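PDB 5OHU: soluble lytic murein transglycosylase, which probably cleaves the glycan strands of bacterial peptidoglycan as a lytic transglycosylase, acting both within chains and at their ends. Local coordinates for residues D439-Q444 against S462-W467; F455-S460 against L470-P475. One frame throughout, in Å; residues are numbered along the deposited sequence.

Contact 1 (D439-Q444 against S462-W467); sequences DELIAQ and SQAQYW
L441 and I442 of helix 438-450 pack on A464, where helix 454-463 ends in a Schellman motif. Helices 438-450 and 454-463 are consecutive and antiparallel, a helical hairpin in the L domain, a family of the TPR clan. Q465 is the residue with positive phi that turns the chain out of the helix, and its N bonds back to S462 O. The methyl of A464 sits between two neighbours of the other helix. The backbones come close here, with L441 CA 5.7 Å from A464 CA.

L441 can be followed outward. Its CB touches A464 CB at 3.8 Å. CG lies anti to the carbonyl carbon (chi1 -72°), and the two methyls part beyond it. CD1 meets Q463 CB and the backbone N of A464. CD2 lies under the amide end of Q463, 3.9 Å from NE2. The two side chains cross at about a right angle. Outside the pair, L441 also rests on A433 and F436.

I442 takes the side of A464 next to Y466. Its CG1 is 3.7 Å from A464 CB. I442 and Y466 also cross at about a right angle, and Y466 OH bonds to R392 O. I442 CD1 ends 4.1 Å from Y466 CB.

Contact 2 (F455-S460 against L470-P475); sequences FPAIRS and LDIRFP
The short helix 470-473 follows helix 454-463 and folds back against it. Its contact with helix 454-463 is a small apolar patch of A457, I458, I472 and P475, and the carbonyls of I472 and R473 line it. The helix 470-473 is only weakly bonded, and its F474 N to L470 O bond is weak.

I458 carries most of the contact. Its CG1 lies anti to the carbonyl carbon (chi1 -74°), and the chain then extends to CD1 (chi2 162°). This takes the longer branch across to the other backbone. CG1 packs against the carbonyl oxygen of I472 at 3.4 Å. CD1 goes further and reaches P475 CD at 3.9 Å. It also lies 4.0 Å from R473 O. I458 and the proline ring cross at about a right angle.

A457 meets the other isoleucine. Its CB touches I472 CG2 at 3.7 Å, and I472 CG2 also lies 3.8 Å from A457 O. I472 thus uses its short branch here.

R473 comes near through its backbone, with its CA 5.4 Å from I458 CA. Its CB is directed away from helix 454-463, while R473 O accepts a bond from NE of R501.

Several helices surround the patch. A457 and I472 also touch helix 438-450, at A448 and Y449. D471 forms a salt bridge with K624, and P475 O bonds to the hydroxyl of Y621 in helix 605-624. These bonds tie the 470-475 segment to helices 493-504 and 605-624, while helix 438-450 closes on A457 and I472.

Overall arrangement
Contacts 1 and 2 share helix 454-463, and their centres are 10 Å apart. Contact 1 uses its C-terminal end, and contact 2 uses the turns before it. Their segments alternate along the chain. Two probable hydrogen bonds tie the contacts together. Q444 OE1 meets S460 OG at 2.7 Å, which joins the two hairpin helices. W467 O meets R473 NH1 at 3.1 Å, which joins the loop after the hairpin to the short helix 470-473. L441 O also packs on S460 CB. Contact 1 lies within the L domain. The chain runs on from contact 2 toward the part assigned to the lysozyme-like transglycosylase family. The contact centres lie about 20 and 19 Å from the centre of the chain.

Contact 1 (D439-Q444 against S462-W467)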
# COMPACT_ATOMS: atom_id res chain seq x y z
N ASP A 439 -15.45 -16.13 -8.54
CA ASP A 439 -15.75 -16.51 -9.92
C ASP A 439 -16.02 -15.29 -10.79
O ASP A 439 -15.61 -15.25 -11.95
CB ASP A 439 -16.95 -17.46 -9.96
CG ASP A 439 -16.85 -18.58 -8.94
OD1 ASP A 439 -16.64 -18.29 -7.75
OD2 ASP A 439 -16.98 -19.76 -9.35
N GLU A 440 -16.72 -14.30 -10.24
CA GLU A 440 -17.01 -13.09 -11.00
C GLU A 440 -15.73 -12.31 -11.27
O GLU A 440 -15.51 -11.83 -12.39
CB GLU A 440 -18.03 -12.24 -10.25
CG GLU A 440 -19.43 -12.83 -10.24
CD GLU A 440 -20.37 -12.08 -9.31
OE1 GLU A 440 -19.93 -11.65 -8.22
OE2 GLU A 440 -21.56 -11.92 -9.68
N LEU A 441 -14.88 -12.16 -10.25
CA LEU A 441 -13.59 -11.52 -10.44
C LEU A 441 -12.80 -12.18 -11.57
O LEU A 441 -12.16 -11.49 -12.37
CB LEU A 441 -12.79 -11.58 -9.14
CG LEU A 441 -13.26 -10.68 -8.01
CD1 LEU A 441 -12.44 -10.97 -6.78
CD2 LEU A 441 -13.13 -9.21 -8.40
N ILE A 442 -12.85 -13.51 -11.64
CA ILE A 442 -12.15 -14.23 -12.71
C ILE A 442 -12.77 -13.90 -14.06
O ILE A 442 -12.05 -13.63 -15.04
CB ILE A 442 -12.17 -15.75 -12.41
CG1 ILE A 442 -11.16 -16.10 -11.32
CG2 ILE A 442 -11.89 -16.54 -13.67
CD1 ILE A 442 -11.43 -17.40 -10.62
N ALA A 443 -14.10 -13.88 -14.14
CA ALA A 443 -14.75 -13.49 -15.39
C ALA A 443 -14.39 -12.07 -15.79
O ALA A 443 -14.11 -11.80 -16.97
CB ALA A 443 -16.27 -13.64 -15.25
N GLN A 444 -14.36 -11.15 -14.82
CA GLN A 444 -13.97 -9.77 -15.12
C GLN A 444 -12.54 -9.71 -15.63
O GLN A 444 -12.23 -8.93 -16.54
CB GLN A 444 -14.13 -8.90 -13.88
CG GLN A 444 -14.22 -7.41 -14.17
CD GLN A 444 -14.00 -6.56 -12.94
OE1 GLN A 444 -13.19 -6.90 -12.08
NE2 GLN A 444 -14.71 -5.44 -12.84
N SER A 462 -5.77 -11.08 -9.55
CA SER A 462 -5.04 -11.12 -8.28
C SER A 462 -5.99 -11.07 -7.10
O SER A 462 -5.79 -11.79 -6.11
CB SER A 462 -4.02 -9.98 -8.23
OG SER A 462 -3.07 -10.14 -9.27
N GLN A 463 -7.04 -10.24 -7.17
CA GLN A 463 -8.04 -10.25 -6.11
C GLN A 463 -8.66 -11.64 -5.97
O GLN A 463 -8.90 -12.11 -4.86
CB GLN A 463 -9.14 -9.23 -6.39
CG GLN A 463 -8.74 -7.77 -6.36
CD GLN A 463 -9.89 -6.85 -6.77
OE1 GLN A 463 -9.79 -6.11 -7.76
NE2 GLN A 463 -10.99 -6.90 -6.03
N ALA A 464 -8.90 -12.30 -7.10
CA ALA A 464 -9.47 -13.64 -7.10
C ALA A 464 -8.49 -14.70 -6.62
O ALA A 464 -8.90 -15.85 -6.40
CB ALA A 464 -9.96 -13.99 -8.50
N GLN A 465 -7.21 -14.35 -6.47
CA GLN A 465 -6.18 -15.29 -6.02
C GLN A 465 -6.12 -16.51 -6.92
O GLN A 465 -5.91 -17.64 -6.46
CB GLN A 465 -6.40 -15.69 -4.56
CG GLN A 465 -6.32 -14.51 -3.59
CD GLN A 465 -5.82 -14.91 -2.22
OE1 GLN A 465 -4.71 -15.42 -2.08
NE2 GLN A 465 -6.64 -14.67 -1.20
N TYR A 466 -6.31 -16.29 -8.22
CA TYR A 466 -6.20 -17.35 -9.21
C TYR A 466 -4.88 -17.15 -9.96
O TYR A 466 -4.80 -16.39 -10.92
CB TYR A 466 -7.37 -17.34 -10.17
CG TYR A 466 -7.29 -18.49 -11.12
CD1 TYR A 466 -7.62 -19.77 -10.71
CD2 TYR A 466 -6.83 -18.31 -12.42
CE1 TYR A 466 -7.53 -20.85 -11.57
CE2 TYR A 466 -6.74 -19.38 -13.29
CZ TYR A 466 -7.09 -20.64 -12.85
OH TYR A 466 -7.00 -21.71 -13.71
N TRP A 467 -3.85 -17.87 -9.53
CA TRP A 467 -2.50 -17.62 -10.00
C TRP A 467 -2.11 -18.42 -11.24
O TRP A 467 -1.09 -18.11 -11.86
CB TRP A 467 -1.52 -17.92 -8.87
CG TRP A 467 -1.87 -17.22 -7.60
CD1 TRP A 467 -2.21 -17.80 -6.41
CD2 TRP A 467 -1.92 -15.80 -7.37
NE1 TRP A 467 -2.45 -16.84 -5.46
CE2 TRP A 467 -2.28 -15.60 -6.03
CE3 TRP A 467 -1.68 -14.68 -8.18
CZ2 TRP A 467 -2.42 -14.32 -5.47
CZ3 TRP A 467 -1.81 -13.41 -7.62
CH2 TRP A 467 -2.18 -13.25 -6.28

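Contact 2 (F455-S460 against L470-P475)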
# COMPACT_ATOMS: atom_id res chain seq x y z
N PHE A 455 -3.52 -4.24 -16.84
CA PHE A 455 -3.55 -4.01 -15.39
C PHE A 455 -4.92 -4.28 -14.78
O PHE A 455 -4.98 -4.98 -13.76
CB PHE A 455 -3.04 -2.61 -15.06
CG PHE A 455 -3.02 -2.32 -13.59
CD1 PHE A 455 -2.48 -3.24 -12.69
CD2 PHE A 455 -3.54 -1.14 -13.09
CE1 PHE A 455 -2.47 -2.98 -11.33
CE2 PHE A 455 -3.53 -0.87 -11.74
CZ PHE A 455 -3.00 -1.79 -10.86
N PRO A 456 -6.03 -3.75 -15.30
CA PRO A 456 -7.33 -4.18 -14.77
C PRO A 456 -7.47 -5.69 -14.70
O PRO A 456 -7.94 -6.23 -13.69
CB PRO A 456 -8.34 -3.55 -15.74
CG PRO A 456 -7.64 -2.33 -16.25
CD PRO A 456 -6.19 -2.72 -16.36
N ALA A 457 -7.06 -6.40 -15.75
CA ALA A 457 -7.12 -7.86 -15.74
C ALA A 457 -6.23 -8.44 -14.65
O ALA A 457 -6.66 -9.32 -13.90
CB ALA A 457 -6.72 -8.40 -17.12
N ILE A 458 -4.98 -7.96 -14.55
CA ILE A 458 -4.07 -8.41 -13.50
C ILE A 458 -4.65 -8.12 -12.12
O ILE A 458 -4.60 -8.95 -11.21
CB ILE A 458 -2.69 -7.75 -13.68
CG1 ILE A 458 -1.93 -8.37 -14.87
CG2 ILE A 458 -1.87 -7.80 -12.37
CD1 ILE A 458 -0.79 -7.51 -15.39
N ARG A 459 -5.22 -6.92 -11.95
CA ARG A 459 -5.81 -6.53 -10.67
C ARG A 459 -6.95 -7.48 -10.28
O ARG A 459 -7.02 -7.95 -9.14
CB ARG A 459 -6.29 -5.08 -10.76
CG ARG A 459 -6.82 -4.49 -9.48
CD ARG A 459 -7.16 -3.02 -9.72
NE ARG A 459 -8.01 -2.46 -8.67
CZ ARG A 459 -7.55 -1.81 -7.61
NH1 ARG A 459 -6.24 -1.63 -7.45
NH2 ARG A 459 -8.40 -1.33 -6.71
N SER A 460 -7.84 -7.80 -11.23
CA SER A 460 -8.98 -8.65 -10.91
C SER A 460 -8.53 -10.07 -10.57
O SER A 460 -8.94 -10.64 -9.56
CB SER A 460 -9.97 -8.68 -12.08
OG SER A 460 -10.58 -7.43 -12.25
N LEU A 470 -1.29 -17.63 -16.56
CA LEU A 470 -0.08 -16.88 -16.83
C LEU A 470 -0.17 -16.03 -18.08
O LEU A 470 0.70 -15.18 -18.31
CB LEU A 470 1.10 -17.85 -16.92
CG LEU A 470 1.33 -18.67 -15.64
CD1 LEU A 470 2.64 -19.47 -15.76
CD2 LEU A 470 1.40 -17.76 -14.42
N ASP A 471 -1.20 -16.23 -18.91
CA ASP A 471 -1.45 -15.29 -20.00
C ASP A 471 -1.94 -13.96 -19.45
O ASP A 471 -1.43 -12.89 -19.83
CB ASP A 471 -2.45 -15.89 -20.99
CG ASP A 471 -1.82 -16.96 -21.88
OD1 ASP A 471 -0.73 -17.48 -21.53
OD2 ASP A 471 -2.41 -17.29 -22.93
N ILE A 472 -2.90 -13.99 -18.53
CA ILE A 472 -3.41 -12.74 -17.98
C ILE A 472 -2.38 -12.12 -17.05
O ILE A 472 -2.14 -10.91 -17.10
CB ILE A 472 -4.75 -12.96 -17.27
CG1 ILE A 472 -5.84 -13.35 -18.28
CG2 ILE A 472 -5.16 -11.69 -16.52
CD1 ILE A 472 -7.23 -13.28 -17.71
N ARG A 473 -1.75 -12.93 -16.20
CA ARG A 473 -0.84 -12.36 -15.21
C ARG A 473 0.44 -11.83 -15.83
O ARG A 473 1.13 -11.01 -15.20
CB ARG A 473 -0.51 -13.40 -14.13
CG ARG A 473 -1.65 -13.67 -13.14
CD ARG A 473 -1.21 -14.63 -12.02
NE ARG A 473 -0.14 -14.05 -11.20
CZ ARG A 473 0.87 -14.74 -10.70
NH1 ARG A 473 0.97 -16.04 -10.94
NH2 ARG A 473 1.81 -14.13 -9.97
N PHE A 474 0.79 -12.25 -17.05
CA PHE A 474 2.07 -11.90 -17.66
C PHE A 474 1.88 -11.53 -19.13
O PHE A 474 2.19 -12.30 -20.04
CB PHE A 474 3.08 -13.04 -17.45
CG PHE A 474 3.35 -13.27 -16.00
CD1 PHE A 474 4.08 -12.34 -15.28
CD2 PHE A 474 2.79 -14.34 -15.32
CE1 PHE A 474 4.30 -12.49 -13.92
CE2 PHE A 474 3.01 -14.50 -13.95
CZ PHE A 474 3.76 -13.57 -13.25
N PRO A 475 1.38 -10.33 -19.38
CA PRO A 475 1.18 -9.89 -20.76
C PRO A 475 2.49 -9.77 -21.53
O PRO A 475 3.57 -9.57 -20.95
CB PRO A 475 0.51 -8.52 -20.61
CG PRO A 475 0.65 -8.15 -19.17
CD PRO A 475 0.79 -9.40 -18.40